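Transferrin binding protein B (Actinobacillus suis, PDB 3PQU) probably binds host transferrin at the bacterial surface as an outer-membrane lipoprotein, serving the acquisition of iron. Local coordinates at residues A[204-216]-A[247-259]. Numbering follows the deposited sequence. Where two conformers were deposited one is given.
Sequences SISDNVNRDHKVG and YRNGYINRNKAQE
Arg248 meets Asp207 side-on in a salt bridge in which two donors share one oxygen: NE lies 3.0 Å and NH2 3.1 Å from Asp207 OD1. That oxygen sits in the guanidinium plane, yet the two flat groups are turned 52° apart, and both nitrogens approach from the same face of the carboxylate. Asp207 OD2 is bonded to His229 of the neighbouring strand 229-236, which would help fix the carboxylate's rotation. Arg248 is extended as far as NE, with CG anti to the backbone N (chi1 179°), and Val209 CG1 rests over one face of its guanidinium. Val209 CG2 covers a face of the Arg211 guanidinium, 3.6 Å above its plane, so the two methyl groups of one valine each lie against a different guanidinium.

Just past the end of strand 241-249, a single beta bridge pairs Val209 with Gly250, supported by a nearly straight bond from Asn210 N to Asn249 O (3.0 Å). Beyond it Asn210 organises its own loop: OD1 accepts from His213 N in an Asx motif, while ND2 donates to His213 O at 2.9 Å. Gln258 NE2 reaches back to Gly250 O and packs against Asn210 CB, its OE1 accepting from Lys225 N, and Ile252 CG2 lies alongside the Asn210 amide. Water takes over at the outer end, one molecule joining Asn210 OD1 to Ile252 N, another linking His213 NE2 with Ile252 O.

Irregular barrel loops can thus be joined by one ion pair, a single bridge, water and modest packing; buried Asp207, bonded to Arg248 and His229, would probably stay ionised.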
loop_
_atom_site.group_PDB
_atom_site.type_symbol
_atom_site.label_atom_id
_atom_site.label_comp_id
_atom_site.label_asym_id
_atom_site.label_seq_id
_atom_site.Cartn_x
_atom_site.Cartn_y
_atom_site.Cartn_z
ATOM N N SER A 204 -19.591 -12.852 8.466
ATOM C CA SER A 204 -18.966 -14.145 8.169
ATOM C C SER A 204 -18.665 -14.900 9.463
ATOM O O SER A 204 -18.301 -16.072 9.410
ATOM C CB SER A 204 -17.677 -13.991 7.349
ATOM O OG SER A 204 -16.901 -12.937 7.876
ATOM N N ILE A 205 -18.781 -14.227 10.610
ATOM C CA ILE A 205 -18.684 -14.913 11.921
ATOM C C ILE A 205 -19.923 -15.766 12.229
ATOM O O ILE A 205 -19.802 -16.868 12.752
ATOM C CB ILE A 205 -18.496 -13.913 13.080
ATOM C CG1 ILE A 205 -17.200 -13.107 12.896
ATOM C CG2 ILE A 205 -18.512 -14.629 14.451
ATOM C CD1 ILE A 205 -17.173 -11.803 13.746
ATOM N N SER A 206 -21.117 -15.262 11.906
ATOM C CA SER A 206 -22.356 -15.937 12.314
ATOM C C SER A 206 -22.991 -16.801 11.223
ATOM O O SER A 206 -23.956 -17.525 11.474
ATOM C CB SER A 206 -23.379 -14.913 12.802
ATOM O OG SER A 206 -23.769 -14.071 11.729
ATOM N N ASP A 207 -22.462 -16.693 10.010
ATOM C CA ASP A 207 -22.916 -17.489 8.864
ATOM C C ASP A 207 -22.759 -18.982 9.205
ATOM O O ASP A 207 -21.745 -19.385 9.798
ATOM C CB ASP A 207 -22.068 -17.096 7.633
ATOM C CG ASP A 207 -22.787 -17.321 6.301
ATOM O OD1 ASP A 207 -23.972 -17.743 6.267
ATOM O OD2 ASP A 207 -22.147 -17.055 5.262
ATOM N N ASN A 208 -23.765 -19.793 8.870
ATOM C CA ASN A 208 -23.729 -21.227 9.138
ATOM C C ASN A 208 -22.956 -21.989 8.053
ATOM O O ASN A 208 -23.544 -22.621 7.192
ATOM C CB ASN A 208 -25.156 -21.770 9.273
ATOM C CG ASN A 208 -25.884 -21.213 10.494
ATOM O OD1 ASN A 208 -25.260 -20.738 11.451
ATOM N ND2 ASN A 208 -27.211 -21.272 10.462
ATOM N N VAL A 209 -21.636 -21.905 8.092
ATOM C CA VAL A 209 -20.811 -22.519 7.063
ATOM C C VAL A 209 -19.913 -23.584 7.688
ATOM O O VAL A 209 -19.853 -23.700 8.907
ATOM C CB VAL A 209 -19.955 -21.464 6.381
ATOM C CG1 VAL A 209 -20.856 -20.479 5.644
ATOM C CG2 VAL A 209 -19.104 -20.750 7.424
ATOM N N ASN A 210 -19.237 -24.369 6.854
ATOM C CA ASN A 210 -18.265 -25.360 7.338
ATOM C C ASN A 210 -16.997 -24.702 7.892
ATOM O O ASN A 210 -16.250 -24.045 7.152
ATOM C CB ASN A 210 -17.886 -26.331 6.205
ATOM C CG ASN A 210 -16.714 -27.246 6.574
ATOM O OD1 ASN A 210 -16.637 -27.763 7.689
ATOM N ND2 ASN A 210 -15.798 -27.447 5.627
ATOM N N ARG A 211 -16.739 -24.888 9.181
ATOM C CA ARG A 211 -15.557 -24.294 9.802
ATOM C C ARG A 211 -14.452 -25.266 10.221
ATOM O O ARG A 211 -13.305 -24.853 10.426
ATOM C CB ARG A 211 -15.981 -23.436 10.997
ATOM C CG ARG A 211 -17.008 -22.395 10.595
ATOM C CD ARG A 211 -17.169 -21.301 11.590
ATOM N NE ARG A 211 -18.280 -20.431 11.216
ATOM C CZ ARG A 211 -18.147 -19.262 10.602
ATOM N NH1 ARG A 211 -16.937 -18.803 10.289
ATOM N NH2 ARG A 211 -19.234 -18.556 10.302
ATOM N N ASP A 212 -14.769 -26.549 10.336
ATOM C CA ASP A 212 -13.806 -27.455 10.952
ATOM C C ASP A 212 -13.487 -28.756 10.205
ATOM O O ASP A 212 -12.835 -29.631 10.748
ATOM C CB ASP A 212 -14.216 -27.754 12.394
ATOM C CG ASP A 212 -15.684 -28.044 12.526
ATOM O OD1 ASP A 212 -16.252 -28.669 11.602
ATOM O OD2 ASP A 212 -16.266 -27.645 13.557
ATOM N N HIS A 213 -13.937 -28.883 8.967
ATOM C CA HIS A 213 -13.599 -30.064 8.174
ATOM C C HIS A 213 -12.813 -29.644 6.951
ATOM O O HIS A 213 -13.306 -28.851 6.152
ATOM C CB HIS A 213 -14.866 -30.798 7.746
ATOM C CG HIS A 213 -15.685 -31.294 8.894
ATOM N ND1 HIS A 213 -15.232 -32.258 9.770
ATOM C CD2 HIS A 213 -16.930 -30.960 9.310
ATOM C CE1 HIS A 213 -16.160 -32.493 10.681
ATOM N NE2 HIS A 213 -17.201 -31.722 10.421
ATOM N N LYS A 214 -11.601 -30.178 6.807
ATOM C CA LYS A 214 -10.701 -29.804 5.714
ATOM C C LYS A 214 -11.239 -30.279 4.370
ATOM O O LYS A 214 -11.951 -31.277 4.304
ATOM C CB LYS A 214 -9.310 -30.406 5.942
ATOM C CG LYS A 214 -8.764 -30.210 7.351
ATOM C CD LYS A 214 -7.513 -31.053 7.590
ATOM C CE LYS A 214 -6.264 -30.423 6.977
ATOM N NZ LYS A 214 -5.593 -29.479 7.920
ATOM N N VAL A 215 -10.910 -29.552 3.305
ATOM C CA VAL A 215 -11.267 -29.985 1.955
ATOM C C VAL A 215 -10.712 -31.380 1.679
ATOM O O VAL A 215 -9.572 -31.695 2.031
ATOM C CB VAL A 215 -10.742 -29.016 0.895
ATOM C CG1 VAL A 215 -10.916 -29.614 -0.490
ATOM C CG2 VAL A 215 -11.481 -27.663 1.005
ATOM N N GLY A 216 -11.530 -32.232 1.078
ATOM C CA GLY A 216 -11.093 -33.576 0.742
ATOM C C GLY A 216 -11.625 -34.641 1.679
ATOM O O GLY A 216 -11.750 -35.804 1.302
ATOM N N TYR A 247 -17.124 -17.456 -2.764
ATOM C CA TYR A 247 -17.997 -18.598 -2.513
ATOM C C TYR A 247 -18.369 -18.740 -1.044
ATOM O O TYR A 247 -17.576 -18.404 -0.160
ATOM C CB TYR A 247 -17.295 -19.898 -2.935
ATOM C CG TYR A 247 -16.966 -19.991 -4.401
ATOM C CD1 TYR A 247 -17.885 -20.531 -5.301
ATOM C CD2 TYR A 247 -15.726 -19.575 -4.887
ATOM C CE1 TYR A 247 -17.590 -20.630 -6.665
ATOM C CE2 TYR A 247 -15.416 -19.681 -6.242
ATOM C CZ TYR A 247 -16.350 -20.209 -7.122
ATOM O OH TYR A 247 -16.045 -20.315 -8.459
ATOM N N ARG A 248 -19.568 -19.259 -0.796
ATOM C CA ARG A 248 -19.990 -19.666 0.545
ATOM C C ARG A 248 -20.031 -21.184 0.570
ATOM O O ARG A 248 -20.718 -21.826 -0.246
ATOM C CB ARG A 248 -21.374 -19.080 0.891
ATOM C CG ARG A 248 -21.932 -19.468 2.282
ATOM C CD ARG A 248 -23.434 -19.150 2.393
ATOM N NE ARG A 248 -23.977 -19.345 3.740
ATOM C CZ ARG A 248 -24.571 -20.466 4.154
ATOM N NH1 ARG A 248 -24.694 -21.497 3.335
ATOM N NH2 ARG A 248 -25.046 -20.558 5.388
ATOM N N ASN A 249 -19.279 -21.769 1.492
ATOM C CA ASN A 249 -19.191 -23.228 1.587
ATOM C C ASN A 249 -19.987 -23.730 2.783
ATOM O O ASN A 249 -19.522 -23.641 3.917
ATOM C CB ASN A 249 -17.719 -23.640 1.696
ATOM C CG ASN A 249 -16.914 -23.167 0.508
ATOM O OD1 ASN A 249 -17.105 -23.656 -0.602
ATOM N ND2 ASN A 249 -16.038 -22.193 0.721
ATOM N N GLY A 250 -21.184 -24.244 2.521
ATOM C CA GLY A 250 -22.128 -24.577 3.572
ATOM C C GLY A 250 -21.681 -25.602 4.596
ATOM O O GLY A 250 -20.693 -26.323 4.420
ATOM N N TYR A 251 -22.430 -25.666 5.684
ATOM C CA TYR A 251 -22.202 -26.652 6.729
ATOM C C TYR A 251 -22.359 -28.056 6.143
ATOM O O TYR A 251 -23.211 -28.262 5.285
ATOM C CB TYR A 251 -23.220 -26.422 7.850
ATOM C CG TYR A 251 -23.144 -27.430 8.955
ATOM C CD1 TYR A 251 -23.950 -28.562 8.942
ATOM C CD2 TYR A 251 -22.262 -27.254 10.019
ATOM C CE1 TYR A 251 -23.878 -29.496 9.961
ATOM C CE2 TYR A 251 -22.185 -28.181 11.039
ATOM C CZ TYR A 251 -22.995 -29.298 11.004
ATOM O OH TYR A 251 -22.921 -30.216 12.016
ATOM N N ILE A 252 -21.539 -29.012 6.586
ATOM C CA ILE A 252 -21.567 -30.364 6.021
ATOM C C ILE A 252 -21.558 -31.452 7.093
ATOM O O ILE A 252 -20.764 -31.395 8.031
ATOM C CB ILE A 252 -20.390 -30.633 5.046
ATOM C CG1 ILE A 252 -20.402 -32.105 4.606
ATOM C CG2 ILE A 252 -19.047 -30.283 5.692
ATOM C CD1 ILE A 252 -19.327 -32.476 3.598
ATOM N N ASN A 253 -22.435 -32.440 6.918
ATOM C CA ASN A 253 -22.626 -33.555 7.846
ATOM C C ASN A 253 -22.505 -34.885 7.136
ATOM O O ASN A 253 -22.239 -34.937 5.937
ATOM C CB ASN A 253 -24.036 -33.504 8.437
ATOM C CG ASN A 253 -24.045 -33.068 9.868
ATOM O OD1 ASN A 253 -22.995 -32.954 10.495
ATOM N ND2 ASN A 253 -25.235 -32.818 10.401
ATOM N N ARG A 254 -22.725 -35.969 7.873
ATOM C CA ARG A 254 -22.954 -37.254 7.230
ATOM C C ARG A 254 -24.431 -37.334 6.852
ATOM O O ARG A 254 -24.841 -38.178 6.053
ATOM C CB ARG A 254 -22.542 -38.421 8.130
ATOM C CG ARG A 254 -23.062 -38.336 9.547
ATOM C CD ARG A 254 -22.548 -39.503 10.368
ATOM N NE ARG A 254 -22.703 -39.265 11.799
ATOM C CZ ARG A 254 -22.199 -40.053 12.743
ATOM N NH1 ARG A 254 -21.506 -41.135 12.407
ATOM N NH2 ARG A 254 -22.386 -39.759 14.023
ATOM N N ASN A 255 -25.216 -36.429 7.429
ATOM C CA ASN A 255 -26.640 -36.312 7.125
ATOM C C ASN A 255 -26.954 -35.278 6.052
ATOM O O ASN A 255 -28.107 -35.136 5.640
ATOM C CB ASN A 255 -27.414 -35.921 8.381
ATOM C CG ASN A 255 -27.251 -36.915 9.489
ATOM O OD1 ASN A 255 -26.968 -38.089 9.250
ATOM N ND2 ASN A 255 -27.434 -36.456 10.722
ATOM N N LYS A 256 -25.942 -34.538 5.616
ATOM C CA LYS A 256 -26.188 -33.394 4.747
ATOM C C LYS A 256 -25.008 -33.071 3.841
ATOM O O LYS A 256 -23.946 -32.661 4.324
ATOM C CB LYS A 256 -26.544 -32.172 5.593
ATOM C CG LYS A 256 -26.457 -30.860 4.844
ATOM C CD LYS A 256 -27.012 -29.718 5.668
ATOM C CE LYS A 256 -26.933 -28.412 4.892
ATOM N NZ LYS A 256 -27.519 -28.541 3.520
ATOM N N ALA A 257 -25.195 -33.252 2.532
ATOM C CA ALA A 257 -24.161 -32.898 1.563
ATOM C C ALA A 257 -23.900 -31.383 1.581
ATOM O O ALA A 257 -24.782 -30.595 1.930
ATOM C CB ALA A 257 -24.546 -33.371 0.167
ATOM N N GLN A 258 -22.686 -30.982 1.214
ATOM C CA GLN A 258 -22.290 -29.588 1.315
ATOM C C GLN A 258 -22.858 -28.754 0.172
ATOM O O GLN A 258 -22.788 -29.153 -0.982
ATOM C CB GLN A 258 -20.761 -29.441 1.344
ATOM C CG GLN A 258 -20.343 -27.985 1.600
ATOM C CD GLN A 258 -18.842 -27.792 1.780
ATOM O OE1 GLN A 258 -18.052 -28.348 1.033
ATOM N NE2 GLN A 258 -18.451 -26.967 2.765
ATOM N N GLU A 259 -23.432 -27.598 0.488
ATOM C CA GLU A 259 -23.891 -26.682 -0.549
ATOM C C GLU A 259 -22.869 -25.567 -0.770
ATOM O O GLU A 259 -22.626 -24.746 0.115
ATOM C CB GLU A 259 -25.274 -26.112 -0.205
ATOM C CG GLU A 259 -26.351 -27.185 -0.072
ATOM C CD GLU A 259 -27.753 -26.617 0.045
ATOM O OE1 GLU A 259 -28.109 -25.728 -0.758
ATOM O OE2 GLU A 259 -28.507 -27.072 0.933
HETATM O O HOH W 1 -25.584 -24.092 5.266
HETATM O O HOH W 2 -19.308 -28.391 8.578
HETATM O O HOH W 3 -19.772 -31.200 10.750
#